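Local coordinates for protein probable ss-1,3-N-acetylglucosaminyltransferase (Staphylococcus aureus, PDB 6H2N) that belongs to the family 2 glycosyltransferases of the GT-A clan and, in this structure, holds uridine-diphosphate-N-acetylglucosamine together with a magnesium ion, at residues 108-113 against 173-178; 23-28 against 55-60; 35-40 against 112-117. All blocks are in the same frame, centred on the assembly; numbering follows the deposited sequence. Where two conformers were deposited one is given.

Interaction 1 of 3, residues 108-113 against 173-178; sequences FLDSDD and SVLKMF. With MG (magnesium ion), chain M; UD1 (uridine-diphosphate-N-acetylglucosamine), chain K.
F108 and L175 bring the two backbones closest, with their CA atoms 5.1 Å apart, yet no hydrogen bond crosses between 108-113 and 173-178. The backbones meet instead through a CA-H...O contact, L175 CA to F108 O, with an angle of 156° at the hydrogen. That oxygen is buried without a hydrogen-bond partner, and CD2 of L175 also lies against it at 3.4 Å. Around F108 the packing is mostly apolar. Its CB rests on CG2 of V174, while V174 O and CE2 of F178 come to the edge of its ring. The two phenylalanine rings meet obliquely, centroids 5.9 Å apart and planes inclined by 62°. L175 then leads from this core to the ligand: its CD2 is 3.8 Å from OD2 of D110, the two side chains crossing at about a right angle, and its CD1 lies 3.8 Å from O3' of the ligand. D110 OD2 accepts from O4' of the ligand at 2.7 Å, while its other oxygen makes a salt bridge to R94. A type I turn from D110 to D113 follows. Within it, chi1 of D112 is 48°, setting CG between the backbone N and carbonyl carbon, and OD1 and OD2 of D112 both bind the magnesium, each at 2.2 Å. D110 and D112 fit the GT-A DxD signature. Two diphosphate oxygens and two waters complete six ligands, and water 1 donates to D110 OD2 and to D113 OD2, which also bonds to Y222. The chemistry is consistent with a division of labour: D112 binds the metal, D110 bonds to the sugar, and D113 acts from the second shell through water.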
# COMPACT_ATOMS: atom_id res chain seq x y z
N PHE B 108 -34.15 -16.94 -24.89
CA PHE B 108 -34.68 -15.95 -23.94
C PHE B 108 -34.62 -14.56 -24.58
O PHE B 108 -33.57 -14.09 -25.06
CB PHE B 108 -33.92 -16.00 -22.61
CG PHE B 108 -34.08 -17.29 -21.84
CD1 PHE B 108 -35.28 -17.57 -21.19
CD2 PHE B 108 -33.06 -18.22 -21.78
CE1 PHE B 108 -35.44 -18.77 -20.51
CE2 PHE B 108 -33.22 -19.40 -21.09
CZ PHE B 108 -34.41 -19.68 -20.44
N LEU B 109 -35.78 -13.90 -24.59
CA LEU B 109 -35.93 -12.56 -25.14
C LEU B 109 -36.53 -11.68 -24.05
O LEU B 109 -37.52 -12.04 -23.42
CB LEU B 109 -36.85 -12.61 -26.37
CG LEU B 109 -37.34 -11.26 -26.90
CD1 LEU B 109 -36.19 -10.43 -27.45
CD2 LEU B 109 -38.41 -11.44 -27.96
N ASP B 110 -35.88 -10.56 -23.78
CA ASP B 110 -36.40 -9.63 -22.80
C ASP B 110 -37.41 -8.74 -23.52
O ASP B 110 -37.18 -8.38 -24.67
CB ASP B 110 -35.31 -8.79 -22.15
CG ASP B 110 -34.40 -9.56 -21.19
OD1 ASP B 110 -34.78 -10.68 -20.72
OD2 ASP B 110 -33.32 -9.00 -20.90
N SER B 111 -38.46 -8.34 -22.79
CA SER B 111 -39.62 -7.65 -23.33
C SER B 111 -39.25 -6.32 -23.99
O SER B 111 -39.97 -5.86 -24.86
CB SER B 111 -40.70 -7.47 -22.29
OG SER B 111 -40.17 -6.96 -21.09
N ASP B 112 -38.14 -5.69 -23.62
CA ASP B 112 -37.88 -4.36 -24.28
C ASP B 112 -37.07 -4.48 -25.60
O ASP B 112 -36.88 -3.46 -26.31
CB ASP B 112 -37.20 -3.41 -23.28
CG ASP B 112 -36.03 -4.02 -22.51
OD1 ASP B 112 -35.61 -5.14 -22.87
OD2 ASP B 112 -35.54 -3.36 -21.55
N ASP B 113 -36.62 -5.69 -25.96
CA ASP B 113 -35.61 -5.88 -27.04
C ASP B 113 -36.28 -6.40 -28.34
O ASP B 113 -37.50 -6.63 -28.41
CB ASP B 113 -34.50 -6.79 -26.52
CG ASP B 113 -33.78 -6.25 -25.28
OD1 ASP B 113 -33.73 -5.03 -25.12
OD2 ASP B 113 -33.24 -7.06 -24.52
N SER B 173 -24.90 -13.15 -20.57
CA SER B 173 -26.39 -12.93 -20.54
C SER B 173 -27.04 -14.22 -21.06
O SER B 173 -26.37 -14.99 -21.77
CB SER B 173 -26.80 -11.75 -21.38
OG SER B 173 -26.95 -12.12 -22.75
N VAL B 174 -28.33 -14.46 -20.74
CA VAL B 174 -29.03 -15.66 -21.23
C VAL B 174 -29.74 -15.37 -22.56
O VAL B 174 -30.58 -16.15 -23.02
CB VAL B 174 -30.01 -16.24 -20.19
CG1 VAL B 174 -29.28 -16.64 -18.92
CG2 VAL B 174 -31.17 -15.30 -19.88
N LEU B 175 -29.38 -14.26 -23.21
CA LEU B 175 -30.08 -13.81 -24.41
C LEU B 175 -29.46 -14.53 -25.62
O LEU B 175 -28.81 -13.93 -26.49
CB LEU B 175 -29.98 -12.29 -24.49
CG LEU B 175 -30.52 -11.53 -23.29
CD1 LEU B 175 -30.33 -10.04 -23.47
CD2 LEU B 175 -31.99 -11.85 -23.01
N LYS B 176 -29.71 -15.84 -25.62
CA LYS B 176 -29.03 -16.82 -26.43
C LYS B 176 -29.98 -18.00 -26.67
O LYS B 176 -31.00 -18.11 -26.00
CB LYS B 176 -27.76 -17.33 -25.72
CG LYS B 176 -26.73 -16.28 -25.36
CD LYS B 176 -25.57 -16.79 -24.46
CE LYS B 176 -24.40 -15.82 -24.45
NZ LYS B 176 -24.76 -14.51 -23.87
N MET B 177 -29.59 -18.90 -27.57
CA MET B 177 -30.34 -20.13 -27.89
C MET B 177 -29.69 -21.31 -27.15
O MET B 177 -28.53 -21.62 -27.40
CB MET B 177 -30.34 -20.40 -29.40
CG MET B 177 -31.24 -21.56 -29.83
SD MET B 177 -31.47 -21.65 -31.63
CE MET B 177 -32.47 -20.18 -31.92
N PHE B 178 -30.49 -21.98 -26.32
CA PHE B 178 -30.04 -23.04 -25.43
C PHE B 178 -30.75 -24.33 -25.81
O PHE B 178 -31.97 -24.34 -25.94
CB PHE B 178 -30.39 -22.71 -23.97
CG PHE B 178 -29.63 -21.57 -23.34
CD1 PHE B 178 -28.43 -21.77 -22.66
CD2 PHE B 178 -30.15 -20.28 -23.36
CE1 PHE B 178 -27.74 -20.71 -22.09
CE2 PHE B 178 -29.48 -19.23 -22.77
CZ PHE B 178 -28.27 -19.43 -22.16
MG MG M . -34.01 -4.89 -21.38
C1' UD1 K . -30.69 -6.55 -17.65
C2' UD1 K . -29.55 -7.17 -18.45
C3' UD1 K . -30.10 -8.26 -19.35
C4' UD1 K . -30.85 -9.29 -18.50
C5' UD1 K . -31.89 -8.60 -17.60
C6' UD1 K . -32.58 -9.56 -16.65
C7' UD1 K . -27.73 -5.54 -18.85
C8' UD1 K . -27.08 -4.62 -19.85
N2' UD1 K . -28.83 -6.19 -19.27
O1' UD1 K . -31.67 -6.08 -18.56
O3' UD1 K . -29.01 -8.86 -20.08
O4' UD1 K . -31.46 -10.28 -19.35
O5' UD1 K . -31.28 -7.55 -16.82
O6' UD1 K . -31.60 -10.15 -15.82
O7' UD1 K . -27.27 -5.69 -17.72
N1 UD1 K . -39.19 -8.49 -15.60
C2 UD1 K . -40.04 -9.38 -14.93
N3 UD1 K . -40.52 -9.07 -13.71
C4 UD1 K . -40.19 -7.91 -13.13
C5 UD1 K . -39.36 -7.02 -13.77
C6 UD1 K . -38.85 -7.34 -15.02
O2 UD1 K . -40.33 -10.47 -15.47
O4 UD1 K . -40.65 -7.61 -12.01
C1B UD1 K . -38.70 -8.87 -16.92
C2B UD1 K . -38.86 -7.79 -17.99
O2' UD1 K . -40.20 -7.77 -18.52
C3B UD1 K . -37.82 -8.25 -18.99
C4B UD1 K . -36.74 -8.89 -18.13
O4B UD1 K . -37.31 -9.21 -16.87
O3B UD1 K . -38.32 -9.26 -19.88
C5B UD1 K . -35.58 -7.95 -17.89
O5B UD1 K . -36.05 -6.64 -17.63
PA UD1 K . -35.35 -5.42 -18.36
O1A UD1 K . -36.01 -4.15 -17.90
O2A UD1 K . -35.21 -5.74 -19.85
O3A UD1 K . -33.89 -5.50 -17.67
PB UD1 K . -32.58 -4.78 -18.30
O1B UD1 K . -32.78 -4.18 -19.67
O2B UD1 K . -31.96 -3.98 -17.19
O HOH W 1 -32.95 -6.79 -21.92
O HOH W 2 -32.87 -3.64 -22.80

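Interaction 2 of 3, residues 23-28 against 55-60; sequences SVIMPT and IIIDDH. With UD1 (uridine-diphosphate-N-acetylglucosamine), chain K.
T28 holds OG1 between its backbone N and carbonyl carbon (chi1 62°), and D58 swings CG opposite its own N (chi1 -177°), a pair of torsions that turns hydroxyl and carboxylate together on one face of the sheet. OG1 donates to OD1 of D58 at 2.8 Å, entering on the lone pair that faces away from OD2; the same OD1 is bonded to S61. On that face M26 runs extended and bends only at its last torsion, which lays CE alongside I56, 3.7 Å from CD1. T28 CG2 meets CG2 of I56 at 3.6 Å. The opposite face carries I25, I55, P27 and I57, with CG2 of I25 packed on CD1 of I57 at 3.9 Å. Beneath the side chains the strands are parallel and paired I25 with I55 through T28 with D58. Five backbone hydrogen bonds join them, from I55 N to V24 O through D59 N to T28 O, the latter 2.8 Å long. This is the first beta-alpha-beta unit of the Rossmann-like GT-A domain, with helix 35-43 covering the face of M26 and I56. The intervening carbonyls of 23-28 look the other way, I25 O towards L109. At the C-terminal ends of the strands that alternation delivers P27 O to the nucleotide, where O3B of the ribose donates to it at 2.8 Å. D59, just past its strand, meets the base: OD2 accepts N3-H of the uracil at 2.6 Å with an angle of 170°. S87 gives the same oxygen a second hydrogen bond, which would limit the carboxylate's rotation.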
# COMPACT_ATOMS: atom_id res chain seq x y z
N SER B 23 -38.66 -22.50 -28.75
CA SER B 23 -39.54 -21.67 -27.92
C SER B 23 -38.81 -20.39 -27.53
O SER B 23 -37.76 -20.43 -26.87
CB SER B 23 -39.98 -22.39 -26.67
OG SER B 23 -40.67 -23.59 -26.96
N VAL B 24 -39.35 -19.24 -27.94
CA VAL B 24 -38.90 -17.96 -27.44
C VAL B 24 -39.64 -17.74 -26.12
O VAL B 24 -40.86 -17.90 -26.06
CB VAL B 24 -39.14 -16.83 -28.45
CG1 VAL B 24 -38.63 -15.50 -27.92
CG2 VAL B 24 -38.51 -17.14 -29.81
N ILE B 25 -38.88 -17.43 -25.06
CA ILE B 25 -39.45 -17.25 -23.72
C ILE B 25 -39.26 -15.79 -23.32
O ILE B 25 -38.13 -15.31 -23.21
CB ILE B 25 -38.83 -18.24 -22.72
CG1 ILE B 25 -39.16 -19.69 -23.11
CG2 ILE B 25 -39.28 -17.92 -21.30
CD1 ILE B 25 -38.42 -20.74 -22.28
N MET B 26 -40.38 -15.06 -23.14
CA MET B 26 -40.35 -13.63 -22.94
C MET B 26 -41.16 -13.25 -21.70
O MET B 26 -42.39 -13.31 -21.71
CB MET B 26 -40.89 -12.87 -24.15
CG MET B 26 -40.77 -11.36 -24.02
SD MET B 26 -41.50 -10.46 -25.41
CE MET B 26 -43.23 -10.86 -25.18
N PRO B 27 -40.50 -12.86 -20.60
CA PRO B 27 -41.19 -12.24 -19.47
C PRO B 27 -41.63 -10.81 -19.82
O PRO B 27 -40.89 -10.09 -20.49
CB PRO B 27 -40.15 -12.21 -18.32
CG PRO B 27 -38.94 -12.95 -18.86
CD PRO B 27 -39.06 -12.97 -20.37
N THR B 28 -42.82 -10.42 -19.34
CA THR B 28 -43.33 -9.05 -19.47
C THR B 28 -43.66 -8.51 -18.07
O THR B 28 -44.03 -9.28 -17.17
CB THR B 28 -44.55 -8.98 -20.40
OG1 THR B 28 -45.60 -9.76 -19.85
CG2 THR B 28 -44.26 -9.49 -21.79
N ILE B 55 -43.68 -17.78 -26.03
CA ILE B 55 -44.24 -17.97 -24.73
C ILE B 55 -44.03 -16.67 -23.96
O ILE B 55 -42.90 -16.29 -23.70
CB ILE B 55 -43.62 -19.16 -24.00
CG1 ILE B 55 -43.70 -20.44 -24.84
CG2 ILE B 55 -44.26 -19.32 -22.62
CD1 ILE B 55 -43.04 -21.64 -24.21
N ILE B 56 -45.15 -16.01 -23.63
CA ILE B 56 -45.15 -14.81 -22.89
C ILE B 56 -45.60 -15.14 -21.47
O ILE B 56 -46.69 -15.68 -21.31
CB ILE B 56 -46.09 -13.77 -23.53
CG1 ILE B 56 -45.76 -13.57 -25.02
CG2 ILE B 56 -46.02 -12.48 -22.74
CD1 ILE B 56 -46.52 -12.45 -25.70
N ILE B 57 -44.78 -14.76 -20.49
CA ILE B 57 -45.14 -14.89 -19.07
C ILE B 57 -45.17 -13.49 -18.45
O ILE B 57 -44.13 -12.85 -18.29
CB ILE B 57 -44.20 -15.83 -18.32
CG1 ILE B 57 -44.09 -17.18 -19.04
CG2 ILE B 57 -44.65 -15.99 -16.88
CD1 ILE B 57 -42.84 -17.31 -19.86
N ASP B 58 -46.39 -13.03 -18.12
CA ASP B 58 -46.58 -11.73 -17.55
C ASP B 58 -46.42 -11.83 -16.03
O ASP B 58 -47.15 -12.58 -15.38
CB ASP B 58 -47.93 -11.12 -17.90
CG ASP B 58 -48.05 -9.71 -17.34
OD1 ASP B 58 -47.33 -8.83 -17.86
OD2 ASP B 58 -48.77 -9.55 -16.33
N ASP B 59 -45.51 -11.02 -15.49
CA ASP B 59 -45.14 -11.06 -14.09
C ASP B 59 -46.10 -10.15 -13.32
O ASP B 59 -45.67 -9.28 -12.57
CB ASP B 59 -43.66 -10.69 -13.90
CG ASP B 59 -43.04 -11.16 -12.59
OD1 ASP B 59 -43.74 -11.84 -11.82
OD2 ASP B 59 -41.87 -10.81 -12.34
N HIS B 60 -47.40 -10.37 -13.52
CA HIS B 60 -48.47 -9.66 -12.83
C HIS B 60 -48.34 -8.15 -13.02
O HIS B 60 -48.25 -7.39 -12.05
CB HIS B 60 -48.53 -10.07 -11.35
CG HIS B 60 -49.86 -9.78 -10.73
ND1 HIS B 60 -51.02 -10.40 -11.16
CD2 HIS B 60 -50.22 -8.92 -9.76
CE1 HIS B 60 -52.03 -9.95 -10.45
NE2 HIS B 60 -51.56 -9.05 -9.58
C1' UD1 K . -30.69 -6.55 -17.65
C2' UD1 K . -29.55 -7.17 -18.45
C3' UD1 K . -30.10 -8.26 -19.35
C4' UD1 K . -30.85 -9.29 -18.50
C5' UD1 K . -31.89 -8.60 -17.60
C6' UD1 K . -32.58 -9.56 -16.65
C7' UD1 K . -27.73 -5.54 -18.85
C8' UD1 K . -27.08 -4.62 -19.85
N2' UD1 K . -28.83 -6.19 -19.27
O1' UD1 K . -31.67 -6.08 -18.56
O3' UD1 K . -29.01 -8.86 -20.08
O4' UD1 K . -31.46 -10.28 -19.35
O5' UD1 K . -31.28 -7.55 -16.82
O6' UD1 K . -31.60 -10.15 -15.82
O7' UD1 K . -27.27 -5.69 -17.72
N1 UD1 K . -39.19 -8.49 -15.60
C2 UD1 K . -40.04 -9.38 -14.93
N3 UD1 K . -40.52 -9.07 -13.71
C4 UD1 K . -40.19 -7.91 -13.13
C5 UD1 K . -39.36 -7.02 -13.77
C6 UD1 K . -38.85 -7.34 -15.02
O2 UD1 K . -40.33 -10.47 -15.47
O4 UD1 K . -40.65 -7.61 -12.01
C1B UD1 K . -38.70 -8.87 -16.92
C2B UD1 K . -38.86 -7.79 -17.99
O2' UD1 K . -40.20 -7.77 -18.52
C3B UD1 K . -37.82 -8.25 -18.99
C4B UD1 K . -36.74 -8.89 -18.13
O4B UD1 K . -37.31 -9.21 -16.87
O3B UD1 K . -38.32 -9.26 -19.88
C5B UD1 K . -35.58 -7.95 -17.89
O5B UD1 K . -36.05 -6.64 -17.63
PA UD1 K . -35.35 -5.42 -18.36
O1A UD1 K . -36.01 -4.15 -17.90
O2A UD1 K . -35.21 -5.74 -19.85
O3A UD1 K . -33.89 -5.50 -17.67
PB UD1 K . -32.58 -4.78 -18.30
O1B UD1 K . -32.78 -4.18 -19.67
O2B UD1 K . -31.96 -3.98 -17.19

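Interaction 3 of 3, residues 35-40 against 112-117; sequences LHRTIS and DDLLHE. With MG (magnesium ion), chain M; UD1 (uridine-diphosphate-N-acetylglucosamine), chain K.
R37 and L114 cross obliquely, one leucine methyl over a guanidinium face and the other beside the aliphatic start of the side chain. CD1 of L114 sits 3.5 Å above the plane of the R37 guanidinium, offset toward its rim, and NH1 is the nearest atom at 3.6 Å. The other methyl, CD2, packs 3.8 Å from CG of R37 and also touches R37 O. The chain gets there because CG of R37 lies opposite the backbone N (chi1 -162°) and the side chain then bends at chi3 (44°), folding the flat group back over the leucine. NH1 is further held by a salt bridge to E142. One residue on, T38 makes a polar contact. With chi1 at -63° its OG1 lies beside its own backbone N, anti to the carbonyl carbon, and 2.7 Å from D113 O. S111 O is also within reach of that single hydroxyl proton, so which carbonyl receives it is not settled. CG2 of T38 presses on the same D113 O at 3.0 Å. S41 of the same helix reaches L115 N, extending the attachment of helix 35-43 to strand 114-115. Opposite in sense, the carboxylate of D113 leaves the helix for the metal site, where OD1 accepts from water 2 at 2.8 Å and from V225 N. The chemistry is consistent with the helix steadying the backbone of the metal-binding turn, through T38 OG1 shared between two carbonyls, while D112 and D113 remain directed to the magnesium and its waters.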
# COMPACT_ATOMS: atom_id res chain seq x y z
N LEU B 35 -44.52 -2.98 -26.25
CA LEU B 35 -44.40 -4.41 -26.39
C LEU B 35 -44.76 -4.89 -27.81
O LEU B 35 -44.28 -5.96 -28.23
CB LEU B 35 -45.30 -5.06 -25.34
CG LEU B 35 -45.10 -6.54 -25.09
CD1 LEU B 35 -43.66 -6.85 -24.66
CD2 LEU B 35 -46.08 -7.03 -24.04
N HIS B 36 -45.61 -4.13 -28.53
CA HIS B 36 -46.06 -4.46 -29.89
C HIS B 36 -44.84 -4.77 -30.78
O HIS B 36 -44.83 -5.78 -31.48
CB HIS B 36 -46.87 -3.32 -30.54
CG HIS B 36 -48.32 -3.27 -30.18
ND1 HIS B 36 -49.25 -4.16 -30.69
CD2 HIS B 36 -49.02 -2.41 -29.40
CE1 HIS B 36 -50.45 -3.86 -30.22
NE2 HIS B 36 -50.33 -2.79 -29.42
N ARG B 37 -43.86 -3.88 -30.74
CA ARG B 37 -42.69 -3.96 -31.58
C ARG B 37 -41.87 -5.23 -31.24
O ARG B 37 -41.38 -5.91 -32.14
CB ARG B 37 -41.81 -2.71 -31.42
CG ARG B 37 -40.81 -2.53 -32.56
CD ARG B 37 -40.00 -1.24 -32.61
NE ARG B 37 -39.49 -0.87 -31.29
CZ ARG B 37 -38.33 -0.25 -31.07
NH1 ARG B 37 -37.49 -0.01 -32.07
NH2 ARG B 37 -38.02 0.13 -29.85
N THR B 38 -41.73 -5.56 -29.95
CA THR B 38 -40.99 -6.74 -29.57
C THR B 38 -41.71 -8.01 -30.04
O THR B 38 -41.09 -8.88 -30.65
CB THR B 38 -40.72 -6.75 -28.06
OG1 THR B 38 -39.90 -5.63 -27.73
CG2 THR B 38 -40.04 -8.00 -27.59
N ILE B 39 -43.02 -8.13 -29.77
CA ILE B 39 -43.79 -9.30 -30.16
C ILE B 39 -43.73 -9.47 -31.68
O ILE B 39 -43.51 -10.60 -32.20
CB ILE B 39 -45.24 -9.21 -29.64
CG1 ILE B 39 -45.30 -9.31 -28.11
CG2 ILE B 39 -46.11 -10.28 -30.31
CD1 ILE B 39 -46.65 -8.94 -27.53
N SER B 40 -43.87 -8.34 -32.38
CA SER B 40 -43.87 -8.33 -33.83
C SER B 40 -42.54 -8.85 -34.41
O SER B 40 -42.54 -9.55 -35.43
CB SER B 40 -44.21 -6.98 -34.38
OG SER B 40 -44.26 -7.05 -35.79
N ASP B 112 -38.14 -5.69 -23.62
CA ASP B 112 -37.88 -4.36 -24.28
C ASP B 112 -37.07 -4.48 -25.60
O ASP B 112 -36.88 -3.46 -26.31
CB ASP B 112 -37.20 -3.41 -23.28
CG ASP B 112 -36.03 -4.02 -22.51
OD1 ASP B 112 -35.61 -5.14 -22.87
OD2 ASP B 112 -35.54 -3.36 -21.55
N ASP B 113 -36.62 -5.69 -25.96
CA ASP B 113 -35.61 -5.88 -27.04
C ASP B 113 -36.28 -6.40 -28.34
O ASP B 113 -37.50 -6.63 -28.41
CB ASP B 113 -34.50 -6.79 -26.52
CG ASP B 113 -33.78 -6.25 -25.28
OD1 ASP B 113 -33.73 -5.03 -25.12
OD2 ASP B 113 -33.24 -7.06 -24.52
N LEU B 114 -35.46 -6.61 -29.38
CA LEU B 114 -35.94 -7.00 -30.71
C LEU B 114 -35.07 -8.14 -31.27
O LEU B 114 -33.87 -8.18 -31.01
CB LEU B 114 -35.87 -5.78 -31.63
CG LEU B 114 -36.59 -4.53 -31.12
CD1 LEU B 114 -36.17 -3.33 -31.95
CD2 LEU B 114 -38.09 -4.70 -31.16
N LEU B 115 -35.71 -9.07 -31.98
CA LEU B 115 -34.99 -10.07 -32.77
C LEU B 115 -34.90 -9.59 -34.21
O LEU B 115 -35.91 -9.14 -34.76
CB LEU B 115 -35.74 -11.40 -32.74
CG LEU B 115 -35.75 -12.15 -31.41
CD1 LEU B 115 -36.37 -13.53 -31.58
CD2 LEU B 115 -34.34 -12.27 -30.86
N HIS B 116 -33.73 -9.78 -34.83
CA HIS B 116 -33.61 -9.70 -36.30
C HIS B 116 -34.54 -10.75 -36.93
O HIS B 116 -34.76 -11.80 -36.34
CB HIS B 116 -32.14 -9.88 -36.69
CG HIS B 116 -31.85 -9.55 -38.10
ND1 HIS B 116 -32.13 -10.43 -39.13
CD2 HIS B 116 -31.25 -8.49 -38.67
CE1 HIS B 116 -31.72 -9.92 -40.26
NE2 HIS B 116 -31.19 -8.73 -40.01
N GLU B 117 -35.12 -10.47 -38.11
CA GLU B 117 -36.02 -11.43 -38.73
C GLU B 117 -35.34 -12.78 -39.06
O GLU B 117 -36.04 -13.78 -39.21
CB GLU B 117 -36.65 -10.87 -40.00
CG GLU B 117 -35.67 -10.55 -41.09
CD GLU B 117 -36.35 -10.07 -42.36
OE1 GLU B 117 -37.59 -10.12 -42.41
OE2 GLU B 117 -35.62 -9.67 -43.29
MG MG M . -34.01 -4.89 -21.38
C1' UD1 K . -30.69 -6.55 -17.65
C2' UD1 K . -29.55 -7.17 -18.45
C3' UD1 K . -30.10 -8.26 -19.35
C4' UD1 K . -30.85 -9.29 -18.50
C5' UD1 K . -31.89 -8.60 -17.60
C6' UD1 K . -32.58 -9.56 -16.65
C7' UD1 K . -27.73 -5.54 -18.85
C8' UD1 K . -27.08 -4.62 -19.85
N2' UD1 K . -28.83 -6.19 -19.27
O1' UD1 K . -31.67 -6.08 -18.56
O3' UD1 K . -29.01 -8.86 -20.08
O4' UD1 K . -31.46 -10.28 -19.35
O5' UD1 K . -31.28 -7.55 -16.82
O6' UD1 K . -31.60 -10.15 -15.82
O7' UD1 K . -27.27 -5.69 -17.72
N1 UD1 K . -39.19 -8.49 -15.60
C2 UD1 K . -40.04 -9.38 -14.93
N3 UD1 K . -40.52 -9.07 -13.71
C4 UD1 K . -40.19 -7.91 -13.13
C5 UD1 K . -39.36 -7.02 -13.77
C6 UD1 K . -38.85 -7.34 -15.02
O2 UD1 K . -40.33 -10.47 -15.47
O4 UD1 K . -40.65 -7.61 -12.01
C1B UD1 K . -38.70 -8.87 -16.92
C2B UD1 K . -38.86 -7.79 -17.99
O2' UD1 K . -40.20 -7.77 -18.52
C3B UD1 K . -37.82 -8.25 -18.99
C4B UD1 K . -36.74 -8.89 -18.13
O4B UD1 K . -37.31 -9.21 -16.87
O3B UD1 K . -38.32 -9.26 -19.88
C5B UD1 K . -35.58 -7.95 -17.89
O5B UD1 K . -36.05 -6.64 -17.63
PA UD1 K . -35.35 -5.42 -18.36
O1A UD1 K . -36.01 -4.15 -17.90
O2A UD1 K . -35.21 -5.74 -19.85
O3A UD1 K . -33.89 -5.50 -17.67
PB UD1 K . -32.58 -4.78 -18.30
O1B UD1 K . -32.78 -4.18 -19.67
O2B UD1 K . -31.96 -3.98 -17.19
O HOH W 1 -32.95 -6.79 -21.92
O HOH W 2 -32.87 -3.64 -22.80

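Overall arrangement
All three contacts belong to the GT-A-type domain and reach one mixed sheet. The centres of interactions 1 and 2 lie about 11 Å apart, as do those of 1 and 3, and 2 and 3 about 13 Å. Along the chain, 23-28, 35-40 and 55-60 alternate between interactions 2 and 3 as strand, helix and strand; 108-113 then runs into 112-117, sharing D112 and D113, and 173-178 closes the series. The backbone bond of L109 N to I25 O, 3.1 Å, ties interaction 1 to 2, while T38 connects 1 with 3. The bound nucleotide sugar and magnesium thus meet strand ends and loops of one sheet.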